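Local coordinates for periplasmic binding protein (Xylanimonas cellulosilytica, PDB 4MX8) that probably captures an iron-siderophore-like or related metal-complex solute outside the cell membrane and delivers it to an ABC importer, at residues R48-D58 against A68-L79; V161-A172 against V299-L310. All blocks are in the same frame, centred on the assembly; numbering follows the deposited sequence.

Contact 1 (R48-D58 against A68-L79); sequences RIVVFDMAALD and AGAPLDSVPDYL
M54, L79 and A68 have the largest shares of the surface buried where the 48-58 strand and helix meet the winding chain of 68-79. M54, a selenomethionine in this crystal, leaves the first turn of its helix with CG anti to the carbonyl carbon, then bends at chi2 (-51°) and chi3 (85°). This folded shape brings SE over the backbone of V75, 3.8 Å from its CA and at about a right angle to its side chain, while CE points end-on at the P71 ring, 3.8 Å from CG. P76 completes the surround, its CD beside SE. A long, unbranched and flexible chain suits this place because it can follow two prolines and a valine at once. L79 closes the other end. Its CD1 lies 3.5 Å from M54 O and its CD2 3.7 Å from D58 CA, so its two methyls rest against the turn from M54 to D58. L57 and L79 run past each other in opposite directions, with L57 CD2 3.7 Å from L79 CB, and the other L57 methyl reaches A70 and V75. The D58 side chain crosses L79 at about a right angle, while its carboxylate oxygens go to T301 OG1 and E300 N. A68 works through its backbone: its N donates to I49 O at 2.8 Å (156° at the hydrogen), and its methyl lies beside that carbonyl and near the R48 side chain. One residue on, G69 N makes a weak second bond to I49 O, and V51 N returns to G69 O at 2.9 Å. V50 and G69 thus form a single parallel bridge, with the 54-62 helix joining the strands: a beta-alpha-beta crossover within the amino-terminal alpha/beta lobe of a solute-binding protein.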
loop_
_atom_site.group_PDB
_atom_site.type_symbol
_atom_site.label_atom_id
_atom_site.label_comp_id
_atom_site.label_asym_id
_atom_site.label_seq_id
_atom_site.Cartn_x
_atom_site.Cartn_y
_atom_site.Cartn_z
ATOM N N ARG A 48 13.158 20.210 -5.317
ATOM C CA ARG A 48 13.585 19.518 -4.099
ATOM C C ARG A 48 12.395 18.906 -3.390
ATOM O O ARG A 48 11.811 19.543 -2.508
ATOM C CB ARG A 48 14.250 20.479 -3.115
ATOM C CG ARG A 48 15.746 20.300 -2.963
ATOM C CD ARG A 48 16.199 20.563 -1.534
ATOM N NE ARG A 48 17.645 20.746 -1.476
ATOM C CZ ARG A 48 18.524 19.792 -1.181
ATOM N NH1 ARG A 48 18.121 18.567 -0.883
ATOM N NH2 ARG A 48 19.820 20.074 -1.177
ATOM N N ILE A 49 12.037 17.676 -3.752
ATOM C CA ILE A 49 10.863 17.030 -3.174
ATOM C C ILE A 49 11.257 16.152 -1.995
ATOM O O ILE A 49 12.193 15.358 -2.084
ATOM C CB ILE A 49 10.133 16.149 -4.208
ATOM C CG1 ILE A 49 10.013 16.863 -5.550
ATOM C CG2 ILE A 49 8.771 15.744 -3.685
ATOM C CD1 ILE A 49 9.402 16.017 -6.617
ATOM N N VAL A 50 10.540 16.294 -0.888
ATOM C CA VAL A 50 10.729 15.417 0.262
ATOM C C VAL A 50 9.479 14.557 0.402
ATOM O O VAL A 50 8.369 15.082 0.435
ATOM C CB VAL A 50 10.973 16.225 1.535
ATOM C CG1 VAL A 50 11.083 15.314 2.722
ATOM C CG2 VAL A 50 12.243 17.022 1.384
ATOM N N VAL A 51 9.653 13.238 0.460
ATOM C CA VAL A 51 8.517 12.319 0.464
ATOM C C VAL A 51 8.570 11.360 1.662
ATOM O O VAL A 51 9.575 10.677 1.858
ATOM C CB VAL A 51 8.487 11.489 -0.840
ATOM C CG1 VAL A 51 7.410 10.407 -0.782
ATOM C CG2 VAL A 51 8.274 12.383 -2.034
ATOM N N PHE A 52 7.495 11.304 2.445
ATOM C CA PHE A 52 7.406 10.355 3.555
ATOM C C PHE A 52 6.580 9.097 3.245
ATOM O O PHE A 52 6.705 8.088 3.934
ATOM C CB PHE A 52 6.812 11.023 4.805
ATOM C CG PHE A 52 7.744 11.985 5.499
ATOM C CD1 PHE A 52 8.532 11.573 6.555
ATOM C CD2 PHE A 52 7.811 13.317 5.107
ATOM C CE1 PHE A 52 9.385 12.476 7.208
ATOM C CE2 PHE A 52 8.658 14.223 5.757
ATOM C CZ PHE A 52 9.445 13.800 6.804
ATOM N N ASP A 53 5.712 9.174 2.240
ATOM C CA ASP A 53 4.809 8.071 1.867
ATOM C C ASP A 53 5.425 7.295 0.696
ATOM O O ASP A 53 5.556 7.826 -0.412
ATOM C CB ASP A 53 3.420 8.632 1.501
ATOM C CG ASP A 53 2.455 7.564 0.966
ATOM O OD1 ASP A 53 2.311 6.494 1.606
ATOM O OD2 ASP A 53 1.816 7.811 -0.096
HETATM N N MSE A 54 5.826 6.051 0.949
HETATM C CA MSE A 54 6.548 5.265 -0.056
HETATM C C MSE A 54 5.776 5.123 -1.372
HETATM O O MSE A 54 6.368 4.957 -2.441
HETATM C CB MSE A 54 6.955 3.890 0.502
HETATM C CG MSE A 54 7.935 3.916 1.688
HETATM SE SE MSE A 54 9.528 4.998 1.404
HETATM C CE MSE A 54 8.885 6.755 1.892
ATOM N N ALA A 55 4.453 5.208 -1.301
ATOM C CA ALA A 55 3.680 5.034 -2.507
ATOM C C ALA A 55 3.792 6.281 -3.370
ATOM O O ALA A 55 3.837 6.192 -4.601
ATOM C CB ALA A 55 2.264 4.725 -2.177
ATOM N N ALA A 56 3.847 7.449 -2.738
ATOM C CA ALA A 56 4.130 8.665 -3.505
ATOM C C ALA A 56 5.557 8.658 -4.022
ATOM O O ALA A 56 5.806 9.123 -5.129
ATOM C CB ALA A 56 3.891 9.891 -2.690
ATOM N N LEU A 57 6.491 8.143 -3.220
ATOM C CA LEU A 57 7.882 8.036 -3.666
ATOM C C LEU A 57 7.917 7.176 -4.921
ATOM O O LEU A 57 8.514 7.559 -5.918
ATOM C CB LEU A 57 8.797 7.458 -2.577
ATOM C CG LEU A 57 10.312 7.515 -2.851
ATOM C CD1 LEU A 57 11.065 7.584 -1.552
ATOM C CD2 LEU A 57 10.831 6.333 -3.660
ATOM N N ASP A 58 7.262 6.020 -4.845
ATOM C CA ASP A 58 7.128 5.097 -5.962
ATOM C C ASP A 58 6.686 5.824 -7.236
ATOM O O ASP A 58 7.405 5.839 -8.238
ATOM C CB ASP A 58 6.107 4.021 -5.589
ATOM C CG ASP A 58 5.996 2.909 -6.627
ATOM O OD1 ASP A 58 6.424 3.095 -7.795
ATOM O OD2 ASP A 58 5.454 1.837 -6.267
ATOM N N ALA A 68 14.496 14.064 -2.994
ATOM C CA ALA A 68 15.609 14.795 -2.427
ATOM C C ALA A 68 15.790 14.410 -0.974
ATOM O O ALA A 68 16.893 14.454 -0.439
ATOM C CB ALA A 68 15.355 16.272 -2.545
ATOM N N GLY A 69 14.688 14.046 -0.331
ATOM C CA GLY A 69 14.706 13.701 1.074
ATOM C C GLY A 69 13.606 12.696 1.369
ATOM O O GLY A 69 12.522 12.758 0.777
ATOM N N ALA A 70 13.882 11.786 2.305
ATOM C CA ALA A 70 13.010 10.656 2.576
ATOM C C ALA A 70 13.462 9.976 3.853
ATOM O O ALA A 70 14.631 10.090 4.252
ATOM C CB ALA A 70 13.065 9.663 1.417
ATOM N N PRO A 71 12.543 9.255 4.502
ATOM C CA PRO A 71 12.957 8.391 5.611
ATOM C C PRO A 71 13.806 7.246 5.060
ATOM O O PRO A 71 13.258 6.181 4.764
ATOM C CB PRO A 71 11.629 7.856 6.142
ATOM C CG PRO A 71 10.669 8.005 4.991
ATOM C CD PRO A 71 11.088 9.238 4.290
ATOM N N LEU A 72 15.114 7.467 4.920
ATOM C CA LEU A 72 15.970 6.554 4.152
ATOM C C LEU A 72 15.948 5.123 4.655
ATOM O O LEU A 72 15.929 4.188 3.851
ATOM C CB LEU A 72 17.406 7.072 4.089
ATOM C CG LEU A 72 17.464 8.464 3.484
ATOM C CD1 LEU A 72 18.778 9.076 3.767
ATOM C CD2 LEU A 72 17.223 8.419 1.993
ATOM N N ASP A 73 15.930 4.956 5.977
ATOM C CA ASP A 73 15.997 3.622 6.573
ATOM C C ASP A 73 14.766 2.784 6.252
ATOM O O ASP A 73 14.735 1.597 6.579
ATOM C CB ASP A 73 16.164 3.692 8.097
ATOM C CG ASP A 73 17.477 4.319 8.527
ATOM O OD1 ASP A 73 18.499 4.123 7.823
ATOM O OD2 ASP A 73 17.477 4.998 9.585
ATOM N N SER A 74 13.762 3.400 5.624
ATOM C CA SER A 74 12.487 2.736 5.314
ATOM C C SER A 74 12.244 2.538 3.818
ATOM O O SER A 74 11.306 1.847 3.430
ATOM C CB SER A 74 11.297 3.527 5.884
ATOM O OG SER A 74 11.524 3.934 7.218
ATOM N N VAL A 75 13.053 3.173 2.975
ATOM C CA VAL A 75 12.841 3.077 1.537
ATOM C C VAL A 75 13.153 1.655 1.113
ATOM O O VAL A 75 14.265 1.174 1.350
ATOM C CB VAL A 75 13.730 4.058 0.750
ATOM C CG1 VAL A 75 13.604 3.802 -0.742
ATOM C CG2 VAL A 75 13.368 5.485 1.068
ATOM N N PRO A 76 12.165 0.969 0.511
ATOM C CA PRO A 76 12.295 -0.412 0.025
ATOM C C PRO A 76 13.350 -0.454 -1.050
ATOM O O PRO A 76 13.512 0.530 -1.763
ATOM C CB PRO A 76 10.931 -0.691 -0.604
ATOM C CG PRO A 76 10.016 0.244 0.075
ATOM C CD PRO A 76 10.815 1.498 0.281
ATOM N N ASP A 77 14.059 -1.564 -1.171
ATOM C CA ASP A 77 15.151 -1.642 -2.133
ATOM C C ASP A 77 14.687 -1.345 -3.560
ATOM O O ASP A 77 15.400 -0.708 -4.327
ATOM C CB ASP A 77 15.848 -3.003 -2.054
ATOM C CG ASP A 77 14.881 -4.146 -1.757
ATOM O OD1 ASP A 77 13.694 -4.089 -2.193
ATOM O OD2 ASP A 77 15.327 -5.106 -1.081
ATOM N N TYR A 78 13.480 -1.769 -3.910
ATOM C CA TYR A 78 13.011 -1.554 -5.273
ATOM C C TYR A 78 12.706 -0.102 -5.612
ATOM O O TYR A 78 12.514 0.231 -6.781
ATOM C CB TYR A 78 11.846 -2.485 -5.626
ATOM C CG TYR A 78 10.515 -2.221 -4.964
ATOM C CD1 TYR A 78 9.606 -1.338 -5.528
ATOM C CD2 TYR A 78 10.134 -2.895 -3.816
ATOM C CE1 TYR A 78 8.374 -1.100 -4.950
ATOM C CE2 TYR A 78 8.890 -2.660 -3.229
ATOM C CZ TYR A 78 8.022 -1.761 -3.809
ATOM O OH TYR A 78 6.792 -1.503 -3.268
ATOM N N LEU A 79 12.665 0.758 -4.594
ATOM C CA LEU A 79 12.446 2.193 -4.797
ATOM C C LEU A 79 13.706 3.009 -4.526
ATOM O O LEU A 79 13.738 4.212 -4.780
ATOM C CB LEU A 79 11.309 2.702 -3.923
ATOM C CG LEU A 79 9.958 2.059 -4.200
ATOM C CD1 LEU A 79 8.918 2.636 -3.270
ATOM C CD2 LEU A 79 9.576 2.283 -5.637
#

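Contact 2 (V161-A172 against V299-L310); sequences VLAELEAGIAEA and VETTRIMIDDVL
V299 meets V161 at the start of the interface, their CG2 methyls 4.0 Å apart, two branched side chains compact enough to fill the space between neighbouring helices. T302 turns its CB and methyl to L165, and its hydroxyl is hydrogen-bonded to Y137 OH and to G298 O. R303 is extended from CG to NE, and its guanidinium lies nearly coplanar with the E164 carboxylate (13°). It grips side-on, R303 NE to E164 OE1 at 2.9 Å and R303 NH2 to E164 OE2 at 3.2 Å, both oxygens met on the syn side. A leucine in its place would probably leave the E164 carboxylate without its charged mate and free to turn. L165 is a knob in the hole formed by V299, T302, R303 and I306, between helices running nearly parallel (20°, axes 9.2 Å apart); 155-179 is the long helix that, as in other proteins of this class, probably spans the two lobes. I306 then lies against G168, whose lack of a side chain lets the isoleucine approach the backbone, and its CD1 touches I169 CG1 at 3.8 Å. V309 CG1 packs on the A172 methyl, and L310 crosses E171, L310 CD1 3.8 Å from E171 CD.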
loop_
_atom_site.group_PDB
_atom_site.type_symbol
_atom_site.label_atom_id
_atom_site.label_comp_id
_atom_site.label_asym_id
_atom_site.label_seq_id
_atom_site.Cartn_x
_atom_site.Cartn_y
_atom_site.Cartn_z
ATOM N N VAL A 161 1.307 4.968 -17.794
ATOM C CA VAL A 161 1.433 3.925 -16.774
ATOM C C VAL A 161 0.068 3.440 -16.296
ATOM O O VAL A 161 -0.107 2.251 -16.024
ATOM C CB VAL A 161 2.340 4.303 -15.590
ATOM C CG1 VAL A 161 3.705 4.617 -16.073
ATOM C CG2 VAL A 161 1.791 5.473 -14.862
ATOM N N LEU A 162 -0.904 4.348 -16.226
ATOM C CA LEU A 162 -2.261 3.961 -15.856
ATOM C C LEU A 162 -2.857 2.971 -16.881
ATOM O O LEU A 162 -3.411 1.929 -16.505
ATOM C CB LEU A 162 -3.154 5.192 -15.622
ATOM C CG LEU A 162 -2.764 6.040 -14.394
ATOM C CD1 LEU A 162 -3.632 7.249 -14.182
ATOM C CD2 LEU A 162 -2.754 5.211 -13.121
ATOM N N ALA A 163 -2.710 3.279 -18.168
ATOM C CA ALA A 163 -3.046 2.328 -19.226
ATOM C C ALA A 163 -2.379 0.960 -19.014
ATOM O O ALA A 163 -3.025 -0.080 -19.132
ATOM C CB ALA A 163 -2.654 2.889 -20.557
ATOM N N GLU A 164 -1.085 0.970 -18.712
ATOM C CA GLU A 164 -0.358 -0.259 -18.472
ATOM C C GLU A 164 -0.941 -0.976 -17.256
ATOM O O GLU A 164 -1.231 -2.174 -17.310
ATOM C CB GLU A 164 1.131 0.024 -18.262
ATOM C CG GLU A 164 1.957 -1.231 -18.000
ATOM C CD GLU A 164 3.158 -1.001 -17.074
ATOM O OE1 GLU A 164 3.526 -1.941 -16.313
ATOM O OE2 GLU A 164 3.738 0.110 -17.122
ATOM N N LEU A 165 -1.124 -0.243 -16.162
ATOM C CA LEU A 165 -1.635 -0.846 -14.934
ATOM C C LEU A 165 -3.067 -1.379 -15.076
ATOM O O LEU A 165 -3.424 -2.386 -14.471
ATOM C CB LEU A 165 -1.534 0.130 -13.758
ATOM C CG LEU A 165 -0.137 0.526 -13.290
ATOM C CD1 LEU A 165 -0.229 1.478 -12.114
ATOM C CD2 LEU A 165 0.665 -0.706 -12.907
ATOM N N GLU A 166 -3.896 -0.711 -15.870
ATOM C CA GLU A 166 -5.258 -1.185 -16.057
ATOM C C GLU A 166 -5.236 -2.513 -16.802
ATOM O O GLU A 166 -5.956 -3.447 -16.447
ATOM C CB GLU A 166 -6.106 -0.153 -16.798
ATOM C CG GLU A 166 -7.568 -0.539 -16.904
ATOM C CD GLU A 166 -8.444 0.572 -17.483
ATOM O OE1 GLU A 166 -8.500 1.659 -16.860
ATOM O OE2 GLU A 166 -9.080 0.360 -18.547
ATOM N N ALA A 167 -4.391 -2.595 -17.826
ATOM C CA ALA A 167 -4.218 -3.833 -18.568
ATOM C C ALA A 167 -3.634 -4.958 -17.699
ATOM O O ALA A 167 -4.033 -6.116 -17.823
ATOM C CB ALA A 167 -3.353 -3.604 -19.774
ATOM N N GLY A 168 -2.685 -4.625 -16.833
ATOM C CA GLY A 168 -2.092 -5.618 -15.954
ATOM C C GLY A 168 -3.071 -6.135 -14.916
ATOM O O GLY A 168 -3.160 -7.339 -14.665
ATOM N N ILE A 169 -3.815 -5.215 -14.312
ATOM C CA ILE A 169 -4.837 -5.586 -13.354
ATOM C C ILE A 169 -5.900 -6.484 -13.998
ATOM O O ILE A 169 -6.286 -7.506 -13.433
ATOM C CB ILE A 169 -5.462 -4.352 -12.729
ATOM C CG1 ILE A 169 -4.476 -3.748 -11.742
ATOM C CG2 ILE A 169 -6.723 -4.714 -11.998
ATOM C CD1 ILE A 169 -5.039 -2.603 -10.999
ATOM N N ALA A 170 -6.345 -6.121 -15.194
ATOM C CA ALA A 170 -7.325 -6.935 -15.897
ATOM C C ALA A 170 -6.763 -8.303 -16.215
ATOM O O ALA A 170 -7.492 -9.287 -16.169
ATOM C CB ALA A 170 -7.765 -6.259 -17.138
ATOM N N GLU A 171 -5.468 -8.360 -16.528
ATOM C CA GLU A 171 -4.791 -9.627 -16.790
ATOM C C GLU A 171 -4.860 -10.537 -15.576
ATOM O O GLU A 171 -5.207 -11.708 -15.700
ATOM C CB GLU A 171 -3.330 -9.404 -17.172
ATOM C CG GLU A 171 -2.586 -10.681 -17.573
ATOM C CD GLU A 171 -1.089 -10.449 -17.840
ATOM O OE1 GLU A 171 -0.613 -9.299 -17.642
ATOM O OE2 GLU A 171 -0.383 -11.420 -18.232
ATOM N N ALA A 172 -4.540 -9.989 -14.402
ATOM C CA ALA A 172 -4.586 -10.748 -13.158
ATOM C C ALA A 172 -6.008 -11.173 -12.786
ATOM O O ALA A 172 -6.241 -12.336 -12.453
ATOM C CB ALA A 172 -3.962 -9.967 -12.038
ATOM N N VAL A 299 3.031 3.092 -8.589
ATOM C CA VAL A 299 3.129 2.410 -9.871
ATOM C C VAL A 299 3.917 1.092 -9.823
ATOM O O VAL A 299 3.385 0.042 -10.168
ATOM C CB VAL A 299 3.693 3.343 -10.953
ATOM C CG1 VAL A 299 3.852 2.587 -12.266
ATOM C CG2 VAL A 299 2.778 4.558 -11.126
ATOM N N GLU A 300 5.173 1.136 -9.391
ATOM C CA GLU A 300 5.976 -0.085 -9.345
ATOM C C GLU A 300 5.412 -1.114 -8.368
ATOM O O GLU A 300 5.458 -2.318 -8.625
ATOM C CB GLU A 300 7.432 0.223 -9.004
ATOM C CG GLU A 300 8.403 -0.049 -10.147
ATOM C CD GLU A 300 8.337 -1.485 -10.683
ATOM O OE1 GLU A 300 8.154 -2.441 -9.881
ATOM O OE2 GLU A 300 8.484 -1.646 -11.921
ATOM N N THR A 301 4.886 -0.627 -7.251
ATOM C CA THR A 301 4.242 -1.484 -6.272
ATOM C C THR A 301 3.045 -2.240 -6.866
ATOM O O THR A 301 2.887 -3.446 -6.640
ATOM C CB THR A 301 3.795 -0.638 -5.070
ATOM O OG1 THR A 301 4.955 -0.070 -4.452
ATOM C CG2 THR A 301 3.032 -1.470 -4.043
ATOM N N THR A 302 2.213 -1.540 -7.636
ATOM C CA THR A 302 1.050 -2.182 -8.246
ATOM C C THR A 302 1.491 -3.248 -9.248
ATOM O O THR A 302 0.835 -4.277 -9.397
ATOM C CB THR A 302 0.110 -1.172 -8.948
ATOM O OG1 THR A 302 -0.302 -0.170 -8.019
ATOM C CG2 THR A 302 -1.122 -1.863 -9.454
ATOM N N ARG A 303 2.604 -3.009 -9.935
ATOM C CA ARG A 303 3.137 -4.026 -10.833
ATOM C C ARG A 303 3.547 -5.250 -10.009
ATOM O O ARG A 303 3.256 -6.377 -10.400
ATOM C CB ARG A 303 4.337 -3.513 -11.639
ATOM C CG ARG A 303 4.105 -2.273 -12.479
ATOM C CD ARG A 303 5.346 -1.961 -13.321
ATOM N NE ARG A 303 5.184 -0.811 -14.216
ATOM C CZ ARG A 303 5.797 0.357 -14.044
ATOM N NH1 ARG A 303 6.608 0.522 -13.008
ATOM N NH2 ARG A 303 5.611 1.355 -14.904
ATOM N N ILE A 304 4.219 -5.029 -8.873
ATOM C CA ILE A 304 4.609 -6.132 -7.999
ATOM C C ILE A 304 3.372 -6.912 -7.549
ATOM O O ILE A 304 3.368 -8.135 -7.553
ATOM C CB ILE A 304 5.411 -5.654 -6.777
ATOM C CG1 ILE A 304 6.761 -5.116 -7.204
ATOM C CG2 ILE A 304 5.634 -6.770 -5.782
ATOM C CD1 ILE A 304 7.506 -4.483 -6.070
HETATM N N MSE A 305 2.319 -6.200 -7.171
HETATM C CA MSE A 305 1.055 -6.850 -6.842
HETATM C C MSE A 305 0.524 -7.702 -7.998
HETATM O O MSE A 305 0.198 -8.878 -7.816
HETATM C CB MSE A 305 0.021 -5.812 -6.451
HETATM C CG MSE A 305 0.406 -5.032 -5.211
HETATM SE SE MSE A 305 -0.906 -3.684 -4.767
HETATM C CE MSE A 305 -0.277 -3.249 -3.021
ATOM N N ILE A 306 0.451 -7.105 -9.184
ATOM C CA ILE A 306 0.023 -7.821 -10.382
ATOM C C ILE A 306 0.819 -9.119 -10.620
ATOM O O ILE A 306 0.243 -10.158 -10.930
ATOM C CB ILE A 306 0.038 -6.904 -11.627
ATOM C CG1 ILE A 306 -1.010 -5.797 -11.461
ATOM C CG2 ILE A 306 -0.257 -7.680 -12.872
ATOM C CD1 ILE A 306 -0.785 -4.599 -12.333
ATOM N N ASP A 307 2.133 -9.084 -10.445
ATOM C CA ASP A 307 2.923 -10.298 -10.618
ATOM C C ASP A 307 2.599 -11.298 -9.535
ATOM O O ASP A 307 2.554 -12.501 -9.783
ATOM C CB ASP A 307 4.422 -9.997 -10.639
ATOM C CG ASP A 307 4.921 -9.631 -12.032
ATOM O OD1 ASP A 307 4.088 -9.246 -12.897
ATOM O OD2 ASP A 307 6.150 -9.737 -12.261
ATOM N N ASP A 308 2.359 -10.795 -8.332
ATOM C CA ASP A 308 2.039 -11.656 -7.208
ATOM C C ASP A 308 0.735 -12.391 -7.459
ATOM O O ASP A 308 0.669 -13.601 -7.303
ATOM C CB ASP A 308 1.958 -10.849 -5.910
ATOM C CG ASP A 308 3.323 -10.591 -5.295
ATOM O OD1 ASP A 308 4.351 -11.150 -5.802
ATOM O OD2 ASP A 308 3.351 -9.835 -4.287
ATOM N N VAL A 309 -0.302 -11.661 -7.852
ATOM C CA VAL A 309 -1.580 -12.299 -8.106
ATOM C C VAL A 309 -1.446 -13.288 -9.269
ATOM O O VAL A 309 -1.955 -14.399 -9.190
ATOM C CB VAL A 309 -2.694 -11.260 -8.348
ATOM C CG1 VAL A 309 -3.974 -11.924 -8.783
ATOM C CG2 VAL A 309 -2.938 -10.452 -7.096
ATOM N N LEU A 310 -0.708 -12.922 -10.316
ATOM C CA LEU A 310 -0.567 -13.791 -11.497
ATOM C C LEU A 310 0.044 -15.166 -11.220
ATOM O O LEU A 310 0.027 -16.032 -12.086
ATOM C CB LEU A 310 0.183 -13.084 -12.631
ATOM C CG LEU A 310 -0.621 -12.118 -13.516
ATOM C CD1 LEU A 310 0.274 -11.209 -14.332
ATOM C CD2 LEU A 310 -1.560 -12.867 -14.416
#

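In the fold
From the N terminus, contact 1 comes first and closes a short loop: nine residues, mostly the rest of helix 54-62 and the turn after it, separate 48-58 from 68-79. Contact 2 closes a far longer one, with 126 residues between 161-172 and 299-310, including the mixed sheet of the second lobe. The two are in series, so neither nests in nor crosses the other. Their centres lie 21 Å apart, yet they touch: T301 OG1 probably hydrogen-bonds both D58 OD2 and Y78 OH. Helix 299-309, near the carboxyl end of the chain, therefore joins the amino-terminal lobe of contact 1 to the long helix 155-179.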